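Local structure of 6-aminohexanoate-dimer hydrolase (Bacillus anthracis, 4GB7) at residues 303-307 with 308-312; 411-414 with 415-419; 197-201 with 202-206; 237-240 with 241-245. The protein probably hydrolyses the amide bond of 6-aminohexanoate dimers, and belongs to the serine beta-lactamase clan. All blocks are in the same frame, centred on the assembly; numbering follows the deposited sequence.

Contact 1. Residues 303-307 with 308-312; sequences LNATA and RDMAR
Thr306 and Asp309 meet where strand 303-305 gives way to helix 307-318. Thr306 OG1 sits between its own backbone N and carbonyl carbon (chi1 74°), which turns it onto the first helical turn, where it accepts from Asp309 N at 3.3 Å. The turn is closed by Met310 N on Thr306 O (3.0 Å) and by Ala311 N on Ala307 O (2.9 Å). This is an N-cap, with the threonine oxygen serving an amide that has no carbonyl of an earlier turn to bind. The reverse bond of a capping box is replaced by water: a water accepts from Thr306 N at 2.9 Å and lies 2.8 Å from Asp309 OD2, one of several acceptors it can reach. On the tight, apolar side, Ala307 and Ala311 lie against strand 110-117 and Phe392 and Val390 of strand 387-393, while Ala305 CB approaches CG of selenomethionine Met310. The polar side is bonded rather than packed, and opens to solvent at partly exposed Arg308. Asp309 takes the backbone N-H groups of Glu284 and Glu285 and a weak, bent bond from Arg312 NH1 to OD1, part of a salt bridge; Arg308 forms salt bridges with Glu132, Glu124 and Glu284.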
loop_
_atom_site.group_PDB
_atom_site.type_symbol
_atom_site.label_atom_id
_atom_site.label_comp_id
_atom_site.label_asym_id
_atom_site.label_seq_id
_atom_site.Cartn_x
_atom_site.Cartn_y
_atom_site.Cartn_z
ATOM N N LEU A 303 4.893 5.188 -2.619
ATOM C CA LEU A 303 4.274 5.248 -3.954
ATOM C C LEU A 303 3.082 6.163 -3.908
ATOM O O LEU A 303 2.294 6.087 -2.981
ATOM C CB LEU A 303 3.878 3.861 -4.449
ATOM C CG LEU A 303 3.418 3.740 -5.902
ATOM C CD1 LEU A 303 4.475 4.202 -6.926
ATOM C CD2 LEU A 303 2.994 2.303 -6.157
ATOM N N ASN A 304 2.999 7.034 -4.885
ATOM C CA ASN A 304 1.948 8.045 -5.084
ATOM C C ASN A 304 1.344 7.779 -6.468
ATOM O O ASN A 304 2.080 7.683 -7.474
ATOM C CB ASN A 304 2.523 9.442 -5.066
ATOM C CG ASN A 304 2.933 9.907 -3.672
ATOM O OD1 ASN A 304 2.263 10.787 -3.081
ATOM N ND2 ASN A 304 3.962 9.291 -3.107
ATOM N N ALA A 305 0.018 7.621 -6.526
ATOM C CA ALA A 305 -0.668 7.253 -7.776
ATOM C C ALA A 305 -2.064 7.854 -7.798
ATOM O O ALA A 305 -2.576 8.286 -6.750
ATOM C CB ALA A 305 -0.742 5.747 -7.944
ATOM N N THR A 306 -2.692 7.879 -8.958
ATOM C CA THR A 306 -4.095 8.321 -8.996
ATOM C C THR A 306 -5.054 7.158 -8.661
ATOM O O THR A 306 -4.693 5.966 -8.715
ATOM C CB THR A 306 -4.508 8.904 -10.366
ATOM O OG1 THR A 306 -4.640 7.834 -11.303
ATOM C CG2 THR A 306 -3.558 10.006 -10.851
ATOM N N ALA A 307 -6.259 7.501 -8.238
ATOM C CA ALA A 307 -7.225 6.522 -7.759
ATOM C C ALA A 307 -7.694 5.571 -8.861
ATOM O O ALA A 307 -7.794 4.346 -8.624
ATOM C CB ALA A 307 -8.441 7.196 -7.101
ATOM N N ARG A 308 -8.009 6.123 -10.039
ATOM C CA ARG A 308 -8.393 5.281 -11.146
ATOM C C ARG A 308 -7.245 4.371 -11.566
ATOM O O ARG A 308 -7.495 3.255 -11.961
ATOM C CB ARG A 308 -8.876 6.086 -12.346
ATOM C CG ARG A 308 -10.277 6.615 -12.105
ATOM C CD ARG A 308 -10.966 7.121 -13.377
ATOM N NE ARG A 308 -10.214 8.172 -14.015
ATOM C CZ ARG A 308 -10.322 9.482 -13.779
ATOM N NH1 ARG A 308 -9.547 10.324 -14.446
ATOM N NH2 ARG A 308 -11.196 9.975 -12.901
ATOM N N ASP A 309 -6.019 4.865 -11.491
ATOM C CA ASP A 309 -4.898 4.024 -11.870
ATOM C C ASP A 309 -4.743 2.868 -10.883
ATOM O O ASP A 309 -4.462 1.734 -11.290
ATOM C CB ASP A 309 -3.593 4.828 -12.023
ATOM C CG ASP A 309 -3.554 5.617 -13.354
ATOM O OD1 ASP A 309 -4.391 5.299 -14.247
ATOM O OD2 ASP A 309 -2.673 6.473 -13.557
HETATM N N MSE A 310 -4.900 3.135 -9.607
HETATM C CA MSE A 310 -4.900 2.064 -8.615
HETATM C C MSE A 310 -6.031 1.092 -8.857
HETATM O O MSE A 310 -5.861 -0.090 -8.678
HETATM C CB MSE A 310 -4.992 2.581 -7.207
HETATM C CG MSE A 310 -3.748 3.195 -6.730
HETATM SE SE MSE A 310 -2.236 1.941 -6.743
HETATM C CE MSE A 310 -3.151 0.270 -6.401
ATOM N N ALA A 311 -7.185 1.581 -9.313
ATOM C CA ALA A 311 -8.292 0.709 -9.658
ATOM C C ALA A 311 -7.973 -0.223 -10.829
ATOM O O ALA A 311 -8.397 -1.374 -10.857
ATOM C CB ALA A 311 -9.513 1.536 -9.955
ATOM N N ARG A 312 -7.230 0.287 -11.811
ATOM C CA ARG A 312 -6.786 -0.533 -12.917
ATOM C C ARG A 312 -5.920 -1.666 -12.405
ATOM O O ARG A 312 -6.085 -2.821 -12.819
ATOM C CB ARG A 312 -5.987 0.283 -13.930
ATOM C CG ARG A 312 -6.795 1.356 -14.654
ATOM C CD ARG A 312 -5.953 2.183 -15.643
ATOM N NE ARG A 312 -6.829 2.937 -16.522
ATOM C CZ ARG A 312 -7.389 4.104 -16.189
ATOM N NH1 ARG A 312 -7.100 4.708 -15.036
ATOM N NH2 ARG A 312 -8.256 4.662 -17.019
HETATM O O HOH W 1 -1.144 7.304 -11.330
#

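Contact 2. Residues 411-414 with 415-419; sequences IDIA and HHLEK
Ile411 O accepts from His415 N at 3.0 Å, and the same four-residue step repeats through Asp412-His416, Ile413-Leu417 and Ala414-Glu418, the last bond bent to 145°. The helix then ends in a Schellman motif, with Lys419 at positive phi and its N bonded to His416 O (3.0 Å). His415 CG stands beside its backbone N (chi1 -70°), which lays the ring alongside Ile411: CG2 of Ile411 comes over the ring face, 3.8 Å from the centroid of the His415 ring, in a CH-pi contact. Ile411 O also sits over a face, offset toward the rim. The ring rotation is fixed from outside, since His415 ND1 bonds to Gln422 O and NE2 to Gln366 OE1; if both oxygens accept as modelled, the imidazole could be cationic. One turn apart, the side chains of Ile413 and Leu417 lie side by side, CG2 of Ile413 3.9 Å from CD1 of Leu417. The stretch ends helix 402-417, which packs on the five-stranded antiparallel sheet: Ile413, Ala414 and Leu417 rest on Met387, Ile413 and Leu417 also on Phe113 and Val115 of strand 110-117, and Ile411 on Tyr380, while His416 meets Phe89 edge to face.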
loop_
_atom_site.group_PDB
_atom_site.type_symbol
_atom_site.label_atom_id
_atom_site.label_comp_id
_atom_site.label_asym_id
_atom_site.label_seq_id
_atom_site.Cartn_x
_atom_site.Cartn_y
_atom_site.Cartn_z
ATOM N N ILE A 411 -18.688 -4.511 1.960
ATOM C CA ILE A 411 -19.572 -5.658 1.800
ATOM C C ILE A 411 -20.986 -5.225 1.400
ATOM O O ILE A 411 -21.572 -5.762 0.442
ATOM C CB ILE A 411 -19.592 -6.551 3.065
ATOM C CG1 ILE A 411 -18.189 -7.085 3.404
ATOM C CG2 ILE A 411 -20.589 -7.705 2.828
ATOM C CD1 ILE A 411 -18.060 -7.813 4.735
ATOM N N ASP A 412 -21.548 -4.243 2.100
ATOM C CA ASP A 412 -22.837 -3.749 1.737
ATOM C C ASP A 412 -22.918 -3.145 0.350
ATOM O O ASP A 412 -23.919 -3.367 -0.364
ATOM C CB ASP A 412 -23.331 -2.740 2.760
ATOM C CG ASP A 412 -23.681 -3.385 4.113
ATOM O OD1 ASP A 412 -23.926 -4.631 4.197
ATOM O OD2 ASP A 412 -23.746 -2.610 5.085
ATOM N N ILE A 413 -21.888 -2.396 -0.046
ATOM C CA ILE A 413 -21.841 -1.892 -1.415
ATOM C C ILE A 413 -21.845 -3.042 -2.431
ATOM O O ILE A 413 -22.590 -3.022 -3.393
ATOM C CB ILE A 413 -20.656 -0.919 -1.669
ATOM C CG1 ILE A 413 -20.822 0.345 -0.847
ATOM C CG2 ILE A 413 -20.515 -0.647 -3.195
ATOM C CD1 ILE A 413 -19.561 1.192 -0.766
ATOM N N ALA A 414 -20.972 -4.031 -2.235
ATOM C CA ALA A 414 -20.938 -5.188 -3.117
ATOM C C ALA A 414 -22.335 -5.845 -3.249
ATOM O O ALA A 414 -22.780 -6.199 -4.343
ATOM C CB ALA A 414 -19.917 -6.217 -2.590
ATOM N N HIS A 415 -23.002 -6.086 -2.130
ATOM C CA HIS A 415 -24.280 -6.799 -2.178
ATOM C C HIS A 415 -25.338 -5.946 -2.890
ATOM O O HIS A 415 -26.201 -6.467 -3.574
ATOM C CB HIS A 415 -24.745 -7.140 -0.776
ATOM C CG HIS A 415 -23.907 -8.191 -0.113
ATOM N ND1 HIS A 415 -24.081 -8.570 1.167
ATOM C CD2 HIS A 415 -22.809 -8.919 -0.595
ATOM C CE1 HIS A 415 -23.179 -9.538 1.457
ATOM N NE2 HIS A 415 -22.401 -9.725 0.385
ATOM N N HIS A 416 -25.280 -4.636 -2.702
ATOM C CA HIS A 416 -26.139 -3.706 -3.439
ATOM C C HIS A 416 -25.929 -3.761 -4.941
ATOM O O HIS A 416 -26.897 -3.859 -5.705
ATOM C CB HIS A 416 -25.950 -2.310 -2.907
ATOM C CG HIS A 416 -26.691 -1.263 -3.678
ATOM N ND1 HIS A 416 -28.006 -1.029 -3.506
ATOM C CD2 HIS A 416 -26.252 -0.376 -4.624
ATOM C CE1 HIS A 416 -28.389 -0.026 -4.310
ATOM N NE2 HIS A 416 -27.311 0.376 -5.000
ATOM N N LEU A 417 -24.671 -3.743 -5.374
ATOM C CA LEU A 417 -24.324 -3.788 -6.788
ATOM C C LEU A 417 -24.682 -5.141 -7.404
ATOM O O LEU A 417 -24.984 -5.231 -8.599
ATOM C CB LEU A 417 -22.825 -3.483 -6.955
ATOM C CG LEU A 417 -22.368 -2.062 -6.603
ATOM C CD1 LEU A 417 -20.881 -1.960 -6.808
ATOM C CD2 LEU A 417 -23.101 -0.971 -7.384
ATOM N N GLU A 418 -24.653 -6.200 -6.596
ATOM C CA GLU A 418 -25.027 -7.515 -7.039
ATOM C C GLU A 418 -26.542 -7.724 -7.033
ATOM O O GLU A 418 -26.997 -8.762 -7.423
ATOM C CB GLU A 418 -24.307 -8.598 -6.194
ATOM C CG GLU A 418 -22.808 -8.732 -6.409
ATOM C CD GLU A 418 -22.462 -9.398 -7.735
ATOM O OE1 GLU A 418 -22.540 -10.632 -7.789
ATOM O OE2 GLU A 418 -22.122 -8.692 -8.713
ATOM N N LYS A 419 -27.297 -6.719 -6.587
ATOM C CA LYS A 419 -28.753 -6.723 -6.490
ATOM C C LYS A 419 -29.279 -7.805 -5.568
ATOM O O LYS A 419 -30.297 -8.446 -5.862
ATOM C CB LYS A 419 -29.397 -6.735 -7.895
ATOM C CG LYS A 419 -28.923 -5.540 -8.731
ATOM C CD LYS A 419 -29.745 -5.315 -9.992
ATOM C CE LYS A 419 -29.056 -4.388 -10.974
ATOM N NZ LYS A 419 -28.530 -3.148 -10.338
#

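Contact 3. Residues 197-201 with 202-206; sequences HGYEH and PALEN
Pro202 lies over the His201 ring: its CD is 3.6 Å from the centroid of the His201 imidazole, a CH-pi contact displaced toward the rim. The proline occupies the second position of a type I turn running from His201 to Leu204 in the loop between strand 191-193 and helix 206-214. Next along the chain, Ala203 brings its N to His201 ND1 at 3.0 Å, only 12° out of the ring plane, and its CB to CE1 of His201 at 3.6 Å. The ring reaches this amide because CG extends away from the backbone N of His201 (chi1 -179°), so the imidazole lies beside the turn it serves. Leu204 follows, its N donating to His201 O at 3.2 Å from well above the carbonyl plane (60°), a poorly directed closing bond. Its CB packs against CB of His201 (3.9 Å), and CD2 reaches CE2 of Tyr199 at 4.2 Å, where both side chains also touch Ala209 of helix 206-214. A water accepts from His201 N and lies 2.7 Å from Leu204 O. Asn206, at the start of the helix, is linked through a second water, which lies 2.8 Å from both its OD1 and Tyr199 O. Since ND1 of His201 accepts from an amide, its proton should be on NE2, which bonds to Asp49 OD1; the carboxylate would favour that tautomer, and the two bonds at the ring's edge together restrict its rotation within this surface loop.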
loop_
_atom_site.group_PDB
_atom_site.type_symbol
_atom_site.label_atom_id
_atom_site.label_comp_id
_atom_site.label_asym_id
_atom_site.label_seq_id
_atom_site.Cartn_x
_atom_site.Cartn_y
_atom_site.Cartn_z
ATOM N N HIS A 197 16.394 6.811 18.281
ATOM C CA HIS A 197 17.240 8.015 18.083
ATOM C C HIS A 197 16.589 9.254 18.658
ATOM O O HIS A 197 16.744 10.364 18.161
ATOM C CB HIS A 197 17.586 8.176 16.600
ATOM C CG HIS A 197 18.304 6.983 16.052
ATOM N ND1 HIS A 197 19.565 6.684 16.413
ATOM C CD2 HIS A 197 17.883 5.965 15.205
ATOM C CE1 HIS A 197 19.936 5.522 15.834
ATOM N NE2 HIS A 197 18.919 5.094 15.072
ATOM N N GLY A 198 15.832 9.052 19.721
ATOM C CA GLY A 198 15.205 10.120 20.427
ATOM C C GLY A 198 13.975 10.714 19.812
ATOM O O GLY A 198 13.381 11.676 20.362
ATOM N N TYR A 199 13.507 10.125 18.732
ATOM C CA TYR A 199 12.348 10.685 18.054
ATOM C C TYR A 199 11.106 9.945 18.461
ATOM O O TYR A 199 11.133 8.738 18.567
ATOM C CB TYR A 199 12.472 10.577 16.544
ATOM C CG TYR A 199 11.265 11.139 15.851
ATOM C CD1 TYR A 199 11.220 12.480 15.498
ATOM C CD2 TYR A 199 10.126 10.355 15.608
ATOM C CE1 TYR A 199 10.099 13.031 14.904
ATOM C CE2 TYR A 199 8.990 10.902 14.991
ATOM C CZ TYR A 199 8.993 12.242 14.648
ATOM O OH TYR A 199 7.889 12.803 14.067
ATOM N N GLU A 200 10.027 10.666 18.762
ATOM C CA GLU A 200 8.741 10.007 18.866
ATOM C C GLU A 200 7.639 10.973 18.504
ATOM O O GLU A 200 7.781 12.168 18.710
ATOM C CB GLU A 200 8.528 9.346 20.233
ATOM C CG GLU A 200 7.912 10.191 21.290
ATOM C CD GLU A 200 7.910 9.535 22.678
ATOM O OE1 GLU A 200 7.744 8.298 22.813
ATOM O OE2 GLU A 200 8.086 10.290 23.633
ATOM N N HIS A 201 6.586 10.438 17.914
ATOM C CA HIS A 201 5.416 11.180 17.530
ATOM C C HIS A 201 4.246 10.346 17.981
ATOM O O HIS A 201 4.279 9.145 17.855
ATOM C CB HIS A 201 5.400 11.343 16.021
ATOM C CG HIS A 201 4.224 12.133 15.504
ATOM N ND1 HIS A 201 2.963 11.664 15.558
ATOM C CD2 HIS A 201 4.147 13.394 14.942
ATOM C CE1 HIS A 201 2.117 12.579 15.048
ATOM N NE2 HIS A 201 2.832 13.638 14.677
ATOM N N PRO A 202 3.183 10.976 18.529
ATOM C CA PRO A 202 2.134 10.154 19.149
ATOM C C PRO A 202 1.320 9.295 18.207
ATOM O O PRO A 202 0.690 8.344 18.640
ATOM C CB PRO A 202 1.214 11.183 19.804
ATOM C CG PRO A 202 1.530 12.462 19.149
ATOM C CD PRO A 202 2.951 12.414 18.737
ATOM N N ALA A 203 1.329 9.630 16.937
ATOM C CA ALA A 203 0.541 8.903 15.937
ATOM C C ALA A 203 1.453 8.152 14.973
ATOM O O ALA A 203 1.048 7.869 13.861
ATOM C CB ALA A 203 -0.335 9.884 15.159
ATOM N N LEU A 204 2.678 7.826 15.382
ATOM C CA LEU A 204 3.585 7.129 14.488
ATOM C C LEU A 204 4.341 6.014 15.201
ATOM O O LEU A 204 5.028 6.246 16.211
ATOM C CB LEU A 204 4.559 8.170 13.960
ATOM C CG LEU A 204 5.193 8.072 12.589
ATOM C CD1 LEU A 204 4.187 7.946 11.448
ATOM C CD2 LEU A 204 6.131 9.260 12.427
ATOM N N GLU A 205 4.162 4.798 14.701
ATOM C CA GLU A 205 4.971 3.653 15.093
ATOM C C GLU A 205 6.438 3.936 14.774
ATOM O O GLU A 205 6.738 4.610 13.816
ATOM C CB GLU A 205 4.518 2.390 14.344
ATOM C CG GLU A 205 3.116 1.922 14.716
ATOM C CD GLU A 205 2.800 0.513 14.246
ATOM O OE1 GLU A 205 1.787 -0.006 14.727
ATOM O OE2 GLU A 205 3.545 -0.088 13.427
ATOM N N ASN A 206 7.346 3.421 15.594
ATOM C CA ASN A 206 8.771 3.638 15.352
ATOM C C ASN A 206 9.238 3.122 13.985
ATOM O O ASN A 206 10.089 3.716 13.352
ATOM C CB ASN A 206 9.635 2.998 16.436
ATOM C CG ASN A 206 11.055 3.498 16.383
ATOM O OD1 ASN A 206 11.282 4.711 16.231
ATOM N ND2 ASN A 206 12.025 2.585 16.465
HETATM O O HOH W 2 9.702 6.598 17.512
HETATM O O HOH W 3 7.186 7.784 16.909
#

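Contact 4. Residues 237-240 with 241-245; sequences AKET and APPGS
Glu239 reaches along the chain from the end of strand 238-241 and touches Ala241, Pro242 and Pro243. From CB, which leaves the backbone toward these residues, the side chain runs out fully extended, with CG opposite the backbone N (chi1 -176°). CG makes the tightest approach, 3.2 Å from Ala241 O. CD keeps the same carbonyl at 3.6 Å and comes within 4.0 Å of CD of Pro243. There the carboxylate forks. OE1 goes to the proline ring, 3.8 Å from CD of Pro243, and the two side chains cross at about a right angle. OE2 stays 3.6 Å from Ala241 O and 3.8 Å from CA of Pro242. Pro176 of helix 176-179 touches the same glutamate, while its own strand pairs with 191-193, through backbone bonds of Lys238 with Glu193 and of Thr240 with Ser191. Beyond the glutamate the chain leaves this two-stranded sheet by a type II turn from Pro242 to Ser245, with Gly244 at positive phi (93°) in its third position. Pro242 O is gripped twice by the last residue: Ser245 N closes the turn at 3.1 Å, and Ser245 OG comes in the carbonyl plane, on a lone pair, at 2.7 Å. The amide of Ala241 is buried without a partner. Glu239 thus meets 241-243 through van der Waals contacts, with no hydrogen bond or salt bridge between them; prolyl C-H groups beside the carboxylate may be mildly favourable, whereas Ala241 O nearby is probably not. The carboxylate gains no polar partner from 241-243, while the two Ser245 bonds to Pro242 O hold the turn.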
loop_
_atom_site.group_PDB
_atom_site.type_symbol
_atom_site.label_atom_id
_atom_site.label_comp_id
_atom_site.label_asym_id
_atom_site.label_seq_id
_atom_site.Cartn_x
_atom_site.Cartn_y
_atom_site.Cartn_z
ATOM N N ALA A 237 18.682 -2.933 12.401
ATOM C CA ALA A 237 17.665 -3.882 12.865
ATOM C C ALA A 237 18.206 -4.777 13.950
ATOM O O ALA A 237 19.330 -5.302 13.830
ATOM C CB ALA A 237 17.135 -4.737 11.715
ATOM N N LYS A 238 17.403 -4.931 14.997
ATOM C CA LYS A 238 17.699 -5.853 16.087
ATOM C C LYS A 238 16.589 -6.904 16.144
ATOM O O LYS A 238 15.382 -6.576 16.278
ATOM C CB LYS A 238 17.802 -5.124 17.423
ATOM C CG LYS A 238 18.189 -6.026 18.568
ATOM C CD LYS A 238 17.952 -5.390 19.935
ATOM C CE LYS A 238 17.581 -6.446 20.972
ATOM N NZ LYS A 238 16.352 -7.208 20.601
ATOM N N GLU A 239 16.981 -8.168 16.057
ATOM C CA GLU A 239 16.015 -9.271 16.024
ATOM C C GLU A 239 15.342 -9.476 17.412
ATOM O O GLU A 239 16.019 -9.507 18.449
ATOM C CB GLU A 239 16.733 -10.554 15.593
ATOM C CG GLU A 239 15.800 -11.738 15.421
ATOM C CD GLU A 239 16.500 -12.999 14.981
ATOM O OE1 GLU A 239 17.050 -12.996 13.867
ATOM O OE2 GLU A 239 16.451 -14.009 15.734
ATOM N N THR A 240 14.021 -9.608 17.422
ATOM C CA THR A 240 13.284 -9.777 18.646
ATOM C C THR A 240 12.569 -11.118 18.705
ATOM O O THR A 240 12.079 -11.492 19.735
ATOM C CB THR A 240 12.262 -8.648 18.818
ATOM O OG1 THR A 240 11.380 -8.639 17.713
ATOM C CG2 THR A 240 12.968 -7.265 18.927
ATOM N N ALA A 241 12.483 -11.825 17.584
ATOM C CA ALA A 241 12.016 -13.205 17.563
ATOM C C ALA A 241 12.544 -13.878 16.315
ATOM O O ALA A 241 12.957 -13.202 15.378
ATOM C CB ALA A 241 10.512 -13.329 17.663
ATOM N N PRO A 242 12.567 -15.218 16.321
ATOM C CA PRO A 242 13.178 -15.848 15.167
ATOM C C PRO A 242 12.366 -15.628 13.892
ATOM O O PRO A 242 11.131 -15.618 13.936
ATOM C CB PRO A 242 13.214 -17.336 15.555
ATOM C CG PRO A 242 13.249 -17.315 17.041
ATOM C CD PRO A 242 12.352 -16.170 17.424
ATOM N N PRO A 243 13.055 -15.504 12.762
ATOM C CA PRO A 243 12.294 -15.314 11.534
ATOM C C PRO A 243 11.406 -16.522 11.196
ATOM O O PRO A 243 11.793 -17.699 11.354
ATOM C CB PRO A 243 13.377 -15.067 10.485
ATOM C CG PRO A 243 14.593 -15.696 11.021
ATOM C CD PRO A 243 14.516 -15.500 12.507
ATOM N N GLY A 244 10.181 -16.239 10.792
ATOM C CA GLY A 244 9.223 -17.279 10.523
ATOM C C GLY A 244 8.344 -17.628 11.708
ATOM O O GLY A 244 7.320 -18.312 11.543
ATOM N N SER A 245 8.685 -17.142 12.905
ATOM C CA SER A 245 8.040 -17.642 14.125
ATOM C C SER A 245 6.695 -17.021 14.434
ATOM O O SER A 245 5.843 -17.671 15.069
ATOM C CB SER A 245 8.978 -17.498 15.322
ATOM O OG SER A 245 9.148 -16.156 15.710
#

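How the contacts relate
Along the chain the order is contact 3, contact 4, contact 1, contact 2. Contacts 1 and 2, centres 23 Å apart, share one element, the five-stranded antiparallel sheet. Helix 307-318 packs on Ala112, Val114 and Val390, helix 402-417 on Phe113, Val115 and Met387, residues of opposite parity, so the two helices cover opposite faces, as in the serine beta-lactamase fold. Contacts 3 and 4, centres 21 Å apart, flank the small sheet of strands 191-193 and 238-241, one following its first strand, the other ending its second. Both lie across the chain's centre from contact 1. Contacts 1 and 2 thus involve helices on the five-stranded sheet, contacts 3 and 4 turns beside the two-stranded one.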